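Local structure of 3-dehydroshikimate dehydratase (3DX5) at residues Val227-Gly232 with Ala250-Phe255; Lys200-Ser203 with Tyr207-Val210; Lys2-Thr7 with Ile194-Phe199. The protein converts 3-dehydroshikimate to 3,4-dihydroxybenzoate in petrobactin biosynthesis, as a manganese-dependent homodimeric dehydratase. One frame throughout, in Å; residues are numbered along the deposited sequence.

Contact 1: residues Val227-Gly232 with Ala250-Phe255; sequences VPLFEG and ASLEWF. With MN (manganese (II) ion), chain B; DHB (3,4-dihydroxybenzoic acid), chain D.
L229 and L252 meet through one methyl each. L229 CD1 lies 3.9 Å from L252 CD2, and the two side chains cross at about a right angle. Both residues are buried, and this is the inner part of the contact. F199 backs L229, and L263 of helix 259-272 backs L252. The L229 backbone is held too: its N bonds to E266 OE2 and its O to N201 ND2. W254 makes the outer part, where it, V227 and P228 are partly exposed. Its touch is nevertheless the larger and slightly closer one. W254 CG stands anti to the backbone N (chi1 -178°), and the benzo end of the indole reaches back to V227. V227 N sits 3.7 Å from W254 CZ3, at the ring edge and near its plane. W254 NE1 is tied to H257 O. E253, the first residue after the strand, points its extended side chain to the metal. E253 OE1 and E253 OE2 are each 2.4 Å from manganese. F255 CE2 packs 3.5 Å from C4 of the bound 3,4-dihydroxybenzoic acid. The metal-binding glutamate stands just past the C-terminal end of a barrel strand, where TIM-barrel active sites lie.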
loop_
_atom_site.group_PDB
_atom_site.type_symbol
_atom_site.label_atom_id
_atom_site.label_comp_id
_atom_site.label_asym_id
_atom_site.label_seq_id
_atom_site.Cartn_x
_atom_site.Cartn_y
_atom_site.Cartn_z
ATOM N N VAL A 227 6.092 9.601 -15.680
ATOM C CA VAL A 227 5.881 10.937 -16.257
ATOM C C VAL A 227 4.481 11.098 -16.842
ATOM O O VAL A 227 3.845 10.108 -17.191
ATOM C CB VAL A 227 6.924 11.289 -17.385
ATOM C CG1 VAL A 227 8.335 11.471 -16.804
ATOM C CG2 VAL A 227 6.890 10.248 -18.538
ATOM N N PRO A 228 3.998 12.356 -16.977
ATOM C CA PRO A 228 2.681 12.546 -17.632
ATOM C C PRO A 228 2.645 11.920 -19.032
ATOM O O PRO A 228 3.712 11.714 -19.663
ATOM C CB PRO A 228 2.551 14.081 -17.722
ATOM C CG PRO A 228 3.289 14.575 -16.460
ATOM C CD PRO A 228 4.503 13.611 -16.371
ATOM N N LEU A 229 1.436 11.652 -19.527
ATOM C CA LEU A 229 1.256 10.938 -20.796
ATOM C C LEU A 229 2.017 11.503 -21.990
ATOM O O LEU A 229 2.553 10.729 -22.802
ATOM C CB LEU A 229 -0.233 10.852 -21.169
ATOM C CG LEU A 229 -1.139 10.100 -20.178
ATOM C CD1 LEU A 229 -2.529 9.992 -20.809
ATOM C CD2 LEU A 229 -0.569 8.704 -19.860
ATOM N N PHE A 230 2.018 12.830 -22.135
ATOM C CA PHE A 230 2.646 13.435 -23.321
ATOM C C PHE A 230 4.135 13.732 -23.126
ATOM O O PHE A 230 4.763 14.280 -24.001
ATOM C CB PHE A 230 1.824 14.630 -23.858
ATOM C CG PHE A 230 0.428 14.232 -24.247
ATOM C CD1 PHE A 230 0.215 13.409 -25.364
ATOM C CD2 PHE A 230 -0.657 14.562 -23.429
ATOM C CE1 PHE A 230 -1.059 12.970 -25.709
ATOM C CE2 PHE A 230 -1.957 14.128 -23.749
ATOM C CZ PHE A 230 -2.166 13.333 -24.911
ATOM N N GLU A 231 4.672 13.325 -21.981
ATOM C CA GLU A 231 6.057 13.612 -21.621
ATOM C C GLU A 231 6.907 12.334 -21.569
ATOM O O GLU A 231 8.065 12.387 -21.200
ATOM C CB GLU A 231 6.100 14.345 -20.276
ATOM C CG GLU A 231 5.388 15.691 -20.298
ATOM C CD GLU A 231 5.458 16.445 -18.978
ATOM O OE1 GLU A 231 6.298 16.126 -18.117
ATOM O OE2 GLU A 231 4.659 17.382 -18.795
ATOM N N GLY A 232 6.333 11.193 -21.939
ATOM C CA GLY A 232 7.074 9.933 -21.947
ATOM C C GLY A 232 7.338 9.323 -23.312
ATOM O O GLY A 232 7.026 9.927 -24.326
ATOM N N ALA A 250 -10.811 5.202 -20.247
ATOM C CA ALA A 250 -9.369 5.096 -20.082
ATOM C C ALA A 250 -9.036 5.673 -18.740
ATOM O O ALA A 250 -9.299 6.852 -18.495
ATOM C CB ALA A 250 -8.619 5.881 -21.219
ATOM N N SER A 251 -8.441 4.864 -17.857
ATOM C CA SER A 251 -7.996 5.383 -16.566
ATOM C C SER A 251 -6.602 6.009 -16.662
ATOM O O SER A 251 -5.718 5.424 -17.296
ATOM C CB SER A 251 -7.919 4.234 -15.554
ATOM O OG SER A 251 -9.190 4.023 -14.977
ATOM N N LEU A 252 -6.393 7.142 -15.983
ATOM C CA LEU A 252 -5.082 7.738 -15.858
ATOM C C LEU A 252 -4.409 7.054 -14.669
ATOM O O LEU A 252 -4.577 7.486 -13.517
ATOM C CB LEU A 252 -5.163 9.281 -15.659
ATOM C CG LEU A 252 -5.950 10.021 -16.753
ATOM C CD1 LEU A 252 -5.883 11.534 -16.541
ATOM C CD2 LEU A 252 -5.448 9.624 -18.187
ATOM N N GLU A 253 -3.690 5.968 -14.946
ATOM C CA GLU A 253 -3.149 5.127 -13.891
ATOM C C GLU A 253 -1.852 5.701 -13.360
ATOM O O GLU A 253 -0.755 5.204 -13.698
ATOM C CB GLU A 253 -2.886 3.723 -14.431
ATOM C CG GLU A 253 -2.712 2.674 -13.325
ATOM C CD GLU A 253 -2.447 1.281 -13.891
ATOM O OE1 GLU A 253 -1.836 1.200 -14.981
ATOM O OE2 GLU A 253 -2.859 0.277 -13.250
ATOM N N TRP A 254 -1.957 6.703 -12.498
ATOM C CA TRP A 254 -0.772 7.346 -11.940
ATOM C C TRP A 254 -0.333 6.695 -10.640
ATOM O O TRP A 254 -1.116 6.603 -9.684
ATOM C CB TRP A 254 -1.063 8.843 -11.694
ATOM C CG TRP A 254 0.113 9.620 -11.167
ATOM C CD1 TRP A 254 0.217 10.214 -9.948
ATOM C CD2 TRP A 254 1.329 9.914 -11.869
ATOM N NE1 TRP A 254 1.421 10.859 -9.836
ATOM C CE2 TRP A 254 2.125 10.705 -11.005
ATOM C CE3 TRP A 254 1.815 9.595 -13.147
ATOM C CZ2 TRP A 254 3.408 11.165 -11.359
ATOM C CZ3 TRP A 254 3.100 10.069 -13.522
ATOM C CH2 TRP A 254 3.876 10.860 -12.621
ATOM N N PHE A 255 0.917 6.251 -10.587
ATOM C CA PHE A 255 1.452 5.617 -9.393
ATOM C C PHE A 255 2.483 6.527 -8.683
ATOM O O PHE A 255 3.062 6.128 -7.690
ATOM C CB PHE A 255 2.127 4.302 -9.779
ATOM C CG PHE A 255 1.167 3.220 -10.180
ATOM C CD1 PHE A 255 0.043 2.948 -9.393
ATOM C CD2 PHE A 255 1.405 2.449 -11.311
ATOM C CE1 PHE A 255 -0.813 1.933 -9.696
ATOM C CE2 PHE A 255 0.536 1.406 -11.646
ATOM C CZ PHE A 255 -0.591 1.158 -10.845
HETATM MN MN MN B . -2.366 -1.086 -15.133
HETATM C C1 DHB D . -0.978 -2.597 -10.727
HETATM C C2 DHB D . -1.282 -2.223 -12.033
HETATM C C3 DHB D . -0.262 -1.887 -12.929
HETATM O O3 DHB D . -0.480 -1.514 -14.229
HETATM C C4 DHB D . 1.127 -1.968 -12.467
HETATM O O4 DHB D . 2.085 -1.644 -13.363
HETATM C C5 DHB D . 1.419 -2.372 -11.167
HETATM C C6 DHB D . 0.351 -2.680 -10.305
HETATM C C DHB D . -2.115 -2.935 -9.776
HETATM O O1 DHB D . -1.938 -3.317 -8.615
HETATM O O2 DHB D . -3.373 -2.797 -10.188
#

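Contact 2: residues Lys200-Ser203 with Tyr207-Val210; sequences KNIS and YLHV. With DHB (3,4-dihydroxybenzoic acid), chain D.
I202 packs against Y207, L208 and V210 where strand 194-202 of the TIM barrel runs out and the chain turns back as a 3-10 segment. The CG1-CD1 branch of I202 meets Y207 and V210, and its CG2 methyl meets L208. I202 CG1 is 3.9 Å from Y207 CB, the two side chains crossing at about a right angle. I202 CG2 touches L208 CD2 at 4.0 Å. I202 CD1 lies 3.7 Å from V210 CG2. Chi1 (-166°) directs I202 CG1 at Y207, and chi2 (78°) brings CD1 beside V210 CG2 and Y207 O. The 3-10 turn is closed by V210 N bonding to Y207 O. S203 and Y207 are partly exposed; S203 OG approaches Y207 CD2 obliquely at 3.5 Å. I202 N is bonded to the side chain of N201 next to it, OD1 being the acceptor. On the pocket side K200 takes no part in this apolar cluster. Its chain is straight as far as CE and bends at chi4 (-64°). The bend turns NZ onto the ligand, beside D172 OD1 in a salt bridge and E253 OE1, with the F211 ring nearby in a cation-pi contact. K200 NZ donates to O3 of 3,4-dihydroxybenzoic acid at 2.8 Å.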
loop_
_atom_site.group_PDB
_atom_site.type_symbol
_atom_site.label_atom_id
_atom_site.label_comp_id
_atom_site.label_asym_id
_atom_site.label_seq_id
_atom_site.Cartn_x
_atom_site.Cartn_y
_atom_site.Cartn_z
ATOM N N LYS A 200 -0.595 5.054 -18.839
ATOM C CA LYS A 200 0.483 5.639 -18.031
ATOM C C LYS A 200 1.718 5.666 -18.925
ATOM O O LYS A 200 1.728 5.029 -19.985
ATOM C CB LYS A 200 0.707 4.873 -16.690
ATOM C CG LYS A 200 1.051 3.350 -16.825
ATOM C CD LYS A 200 1.350 2.754 -15.427
ATOM C CE LYS A 200 1.755 1.265 -15.490
ATOM N NZ LYS A 200 0.642 0.388 -16.002
ATOM N N ASN A 201 2.764 6.378 -18.521
ATOM C CA ASN A 201 3.939 6.511 -19.390
ATOM C C ASN A 201 5.208 6.484 -18.564
ATOM O O ASN A 201 5.162 6.629 -17.334
ATOM C CB ASN A 201 3.871 7.810 -20.220
ATOM C CG ASN A 201 4.500 7.645 -21.606
ATOM O OD1 ASN A 201 5.269 6.693 -21.842
ATOM N ND2 ASN A 201 4.170 8.556 -22.531
ATOM N N ILE A 202 6.349 6.349 -19.224
ATOM C CA ILE A 202 7.617 6.286 -18.506
ATOM C C ILE A 202 8.597 7.122 -19.318
ATOM O O ILE A 202 8.436 7.220 -20.557
ATOM C CB ILE A 202 8.083 4.808 -18.351
ATOM C CG1 ILE A 202 9.198 4.685 -17.335
ATOM C CG2 ILE A 202 8.564 4.198 -19.698
ATOM C CD1 ILE A 202 8.711 4.741 -15.895
ATOM N N SER A 203 9.605 7.724 -18.683
ATOM C CA SER A 203 10.530 8.576 -19.486
ATOM C C SER A 203 11.456 7.752 -20.378
ATOM O O SER A 203 11.898 8.225 -21.422
ATOM C CB SER A 203 11.366 9.515 -18.605
ATOM O OG SER A 203 12.157 8.731 -17.718
ATOM N N TYR A 207 13.683 2.673 -16.888
ATOM C CA TYR A 207 12.961 2.818 -15.649
ATOM C C TYR A 207 11.736 1.918 -15.540
ATOM O O TYR A 207 10.944 2.084 -14.599
ATOM C CB TYR A 207 12.571 4.291 -15.418
ATOM C CG TYR A 207 13.783 5.186 -15.320
ATOM C CD1 TYR A 207 14.666 5.072 -14.244
ATOM C CD2 TYR A 207 14.075 6.115 -16.322
ATOM C CE1 TYR A 207 15.830 5.872 -14.164
ATOM C CE2 TYR A 207 15.232 6.922 -16.247
ATOM C CZ TYR A 207 16.096 6.784 -15.164
ATOM O OH TYR A 207 17.216 7.580 -15.066
ATOM N N LEU A 208 11.562 0.983 -16.480
ATOM C CA LEU A 208 10.346 0.142 -16.466
ATOM C C LEU A 208 10.116 -0.665 -15.194
ATOM O O LEU A 208 8.978 -0.952 -14.869
ATOM C CB LEU A 208 10.264 -0.779 -17.699
ATOM C CG LEU A 208 9.819 -0.067 -18.980
ATOM C CD1 LEU A 208 10.196 -0.937 -20.187
ATOM C CD2 LEU A 208 8.335 0.243 -18.990
ATOM N N HIS A 209 11.193 -1.014 -14.485
ATOM C CA HIS A 209 11.114 -1.801 -13.264
ATOM C C HIS A 209 10.372 -1.023 -12.143
ATOM O O HIS A 209 9.964 -1.629 -11.165
ATOM C CB HIS A 209 12.537 -2.166 -12.784
ATOM C CG HIS A 209 13.430 -0.966 -12.657
ATOM N ND1 HIS A 209 13.540 -0.237 -11.492
ATOM C CD2 HIS A 209 14.185 -0.311 -13.577
ATOM C CE1 HIS A 209 14.357 0.790 -11.682
ATOM N NE2 HIS A 209 14.757 0.770 -12.940
ATOM N N VAL A 210 10.184 0.297 -12.267
ATOM C CA VAL A 210 9.447 1.036 -11.205
ATOM C C VAL A 210 7.977 0.616 -11.164
ATOM O O VAL A 210 7.313 0.795 -10.142
ATOM C CB VAL A 210 9.565 2.589 -11.288
ATOM C CG1 VAL A 210 11.025 3.028 -11.144
ATOM C CG2 VAL A 210 8.862 3.150 -12.598
HETATM C C1 DHB D . -0.978 -2.597 -10.727
HETATM C C2 DHB D . -1.282 -2.223 -12.033
HETATM C C3 DHB D . -0.262 -1.887 -12.929
HETATM O O3 DHB D . -0.480 -1.514 -14.229
HETATM C C4 DHB D . 1.127 -1.968 -12.467
HETATM O O4 DHB D . 2.085 -1.644 -13.363
HETATM C C5 DHB D . 1.419 -2.372 -11.167
HETATM C C6 DHB D . 0.351 -2.680 -10.305
HETATM C C DHB D . -2.115 -2.935 -9.776
HETATM O O1 DHB D . -1.938 -3.317 -8.615
HETATM O O2 DHB D . -3.373 -2.797 -10.188
#

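Contact 3: residues Lys2-Thr7 with Ile194-Phe199; sequences KYSLCT and IQHYHF. With MN (manganese (II) ion), chain B.
S4 OG lies 3.7 Å from H196 CE1 across the contact, oblique to the ring, and pairs with S251 OG in a probable hydrogen bond. S251 OG is also bonded to E33 OE1. Both nitrogens of H196 have partners, which should fix the rotation of the ring. H196 ND1 donates to Y197 O at 3.1 Å. That oxygen lies close to the imidazole plane, but the donor sits above the carbonyl plane, 40° out of it. H196 NE2 bonds to T65 OG1. Strands 2-6 and 194-202 are not direct neighbours in the sheet. Strand 249-252 runs between them, parallel to both, and its backbone bonds to each. Y3 CA and Y197 CA are therefore 9.4 Å apart, and the two strands touch each other through side chains, across strand 249-252. This is the closure of a TIM barrel. The ring closes between the first strand, 2-6, and the last, 249-252, and strand 194-202 is the next neighbour. S4, C6, H196 and H198 lie on the interior side. H198 ND1 binds manganese at 2.3 Å, together with E142, D172 and E253. H198 NE2 is bonded to E33 OE2, so E33 probably orients this metal ligand from the second shell and may make the imidazole a stronger donor to the metal. C6 SG stands 5.3 Å from the centroid of the H198 ring, an oblique sulfur-aromatic contact 32° off the ring normal. Y3 and F199 lie on the outer side of the sheet, where F199 packs on A250. Their side chains cross at about a right angle. F199 CE2 comes in at the edge of the Y3 ring, 4.0 Å from Y3 CE1, and the ring of Y236 meets F199 as well.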
loop_
_atom_site.group_PDB
_atom_site.type_symbol
_atom_site.label_atom_id
_atom_site.label_comp_id
_atom_site.label_asym_id
_atom_site.label_seq_id
_atom_site.Cartn_x
_atom_site.Cartn_y
_atom_site.Cartn_z
ATOM N N LYS A 2 -13.754 9.089 -22.761
ATOM C CA LYS A 2 -14.090 9.155 -21.338
ATOM C C LYS A 2 -12.904 8.758 -20.488
ATOM O O LYS A 2 -12.335 7.691 -20.681
ATOM C CB LYS A 2 -15.256 8.232 -21.021
ATOM C CG LYS A 2 -16.601 8.868 -21.345
ATOM C CD LYS A 2 -17.551 7.944 -22.052
ATOM C CE LYS A 2 -17.957 6.739 -21.230
ATOM N NZ LYS A 2 -17.403 5.513 -21.816
ATOM N N TYR A 3 -12.577 9.615 -19.534
ATOM C CA TYR A 3 -11.434 9.384 -18.658
ATOM C C TYR A 3 -11.923 9.014 -17.280
ATOM O O TYR A 3 -12.940 9.561 -16.781
ATOM C CB TYR A 3 -10.532 10.629 -18.575
ATOM C CG TYR A 3 -9.870 10.863 -19.887
ATOM C CD1 TYR A 3 -8.812 10.033 -20.288
ATOM C CD2 TYR A 3 -10.318 11.861 -20.759
ATOM C CE1 TYR A 3 -8.209 10.189 -21.552
ATOM C CE2 TYR A 3 -9.709 12.049 -22.043
ATOM C CZ TYR A 3 -8.662 11.180 -22.420
ATOM O OH TYR A 3 -8.039 11.288 -23.654
ATOM N N SER A 4 -11.180 8.116 -16.657
ATOM C CA SER A 4 -11.440 7.778 -15.285
ATOM C C SER A 4 -10.205 7.963 -14.405
ATOM O O SER A 4 -9.064 7.916 -14.854
ATOM C CB SER A 4 -12.018 6.352 -15.152
ATOM O OG SER A 4 -11.293 5.429 -15.950
ATOM N N LEU A 5 -10.472 8.139 -13.127
ATOM C CA LEU A 5 -9.466 8.265 -12.112
ATOM C C LEU A 5 -9.394 6.894 -11.383
ATOM O O LEU A 5 -10.432 6.294 -11.147
ATOM C CB LEU A 5 -10.009 9.363 -11.186
ATOM C CG LEU A 5 -9.340 9.687 -9.895
ATOM C CD1 LEU A 5 -9.742 11.069 -9.482
ATOM C CD2 LEU A 5 -9.802 8.660 -8.856
ATOM N N CYS A 6 -8.215 6.411 -11.005
ATOM C CA CYS A 6 -8.106 5.184 -10.197
ATOM C C CYS A 6 -7.857 5.544 -8.758
ATOM O O CYS A 6 -6.900 6.262 -8.472
ATOM C CB CYS A 6 -6.866 4.384 -10.542
ATOM S SG CYS A 6 -6.622 4.173 -12.208
ATOM N N THR A 7 -8.647 4.994 -7.851
ATOM C CA THR A 7 -8.385 5.213 -6.411
ATOM C C THR A 7 -7.050 4.604 -5.932
ATOM O O THR A 7 -6.510 5.066 -4.947
ATOM C CB THR A 7 -9.562 4.751 -5.531
ATOM O OG1 THR A 7 -9.616 3.322 -5.502
ATOM C CG2 THR A 7 -10.899 5.320 -6.086
ATOM N N ILE A 194 -11.724 -5.805 -25.825
ATOM C CA ILE A 194 -11.363 -4.694 -24.927
ATOM C C ILE A 194 -12.607 -4.074 -24.269
ATOM O O ILE A 194 -13.587 -3.802 -24.961
ATOM C CB ILE A 194 -10.602 -3.601 -25.698
ATOM C CG1 ILE A 194 -9.200 -4.107 -26.075
ATOM C CG2 ILE A 194 -10.532 -2.219 -24.891
ATOM C CD1 ILE A 194 -8.591 -3.207 -27.099
ATOM N N GLN A 195 -12.557 -3.820 -22.959
ATOM C CA GLN A 195 -13.655 -3.086 -22.302
ATOM C C GLN A 195 -13.175 -1.864 -21.523
ATOM O O GLN A 195 -13.995 -1.068 -21.041
ATOM C CB GLN A 195 -14.447 -4.003 -21.374
ATOM C CG GLN A 195 -15.130 -5.154 -22.094
ATOM C CD GLN A 195 -16.470 -4.777 -22.680
ATOM O OE1 GLN A 195 -16.558 -4.040 -23.663
ATOM N NE2 GLN A 195 -17.537 -5.301 -22.079
ATOM N N HIS A 196 -11.854 -1.718 -21.393
ATOM C CA HIS A 196 -11.268 -0.667 -20.538
ATOM C C HIS A 196 -9.814 -0.449 -20.935
ATOM O O HIS A 196 -9.163 -1.359 -21.496
ATOM C CB HIS A 196 -11.354 -1.078 -19.039
ATOM C CG HIS A 196 -11.536 0.064 -18.068
ATOM N ND1 HIS A 196 -10.526 0.947 -17.739
ATOM C CD2 HIS A 196 -12.588 0.407 -17.291
ATOM C CE1 HIS A 196 -10.957 1.801 -16.827
ATOM N NE2 HIS A 196 -12.209 1.491 -16.535
ATOM N N TYR A 197 -9.298 0.747 -20.678
ATOM C CA TYR A 197 -7.846 1.001 -20.868
ATOM C C TYR A 197 -7.202 1.521 -19.585
ATOM O O TYR A 197 -7.872 2.098 -18.745
ATOM C CB TYR A 197 -7.560 2.060 -21.944
ATOM C CG TYR A 197 -8.376 1.895 -23.194
ATOM C CD1 TYR A 197 -7.995 0.985 -24.178
ATOM C CD2 TYR A 197 -9.548 2.663 -23.398
ATOM C CE1 TYR A 197 -8.750 0.820 -25.335
ATOM C CE2 TYR A 197 -10.294 2.525 -24.557
ATOM C CZ TYR A 197 -9.887 1.586 -25.513
ATOM O OH TYR A 197 -10.618 1.428 -26.677
ATOM N N HIS A 198 -5.888 1.343 -19.490
ATOM C CA HIS A 198 -5.013 2.045 -18.544
ATOM C C HIS A 198 -4.029 2.849 -19.357
ATOM O O HIS A 198 -3.411 2.306 -20.282
ATOM C CB HIS A 198 -4.234 1.033 -17.673
ATOM C CG HIS A 198 -5.003 0.553 -16.483
ATOM N ND1 HIS A 198 -4.465 -0.301 -15.533
ATOM C CD2 HIS A 198 -6.271 0.819 -16.082
ATOM C CE1 HIS A 198 -5.370 -0.525 -14.594
ATOM N NE2 HIS A 198 -6.476 0.140 -14.906
ATOM N N PHE A 199 -3.860 4.119 -19.003
ATOM C CA PHE A 199 -2.914 5.007 -19.656
ATOM C C PHE A 199 -1.855 5.420 -18.625
ATOM O O PHE A 199 -2.177 6.095 -17.640
ATOM C CB PHE A 199 -3.612 6.314 -20.095
ATOM C CG PHE A 199 -4.468 6.217 -21.364
ATOM C CD1 PHE A 199 -4.727 5.002 -21.992
ATOM C CD2 PHE A 199 -5.073 7.362 -21.870
ATOM C CE1 PHE A 199 -5.534 4.942 -23.142
ATOM C CE2 PHE A 199 -5.875 7.323 -23.019
ATOM C CZ PHE A 199 -6.105 6.104 -23.661
HETATM MN MN MN B . -2.366 -1.086 -15.133
#

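Contact 3 is the core contact, with all its touching residues buried. Contacts 1 and 2 are partly buried and lie further from the centre of the chain. Strand 194-202 serves both contact 3 and contact 2. Strand 249-252, part of contact 1, lies between the two strands of contact 3. The chemistry changes along the barrel. Hydroxyls, imidazoles and aromatic rings meet in contact 3. Contact 1 pairs leucine methyls and sets an indole edge on the V227 backbone. Contact 2 is mainly I202 on Y207, L208 and V210, with a hydroxyl at a ring. All three reach the active site. Contacts 1 and 3 supply manganese ligands, and contacts 1 and 2 touch 3,4-dihydroxybenzoic acid.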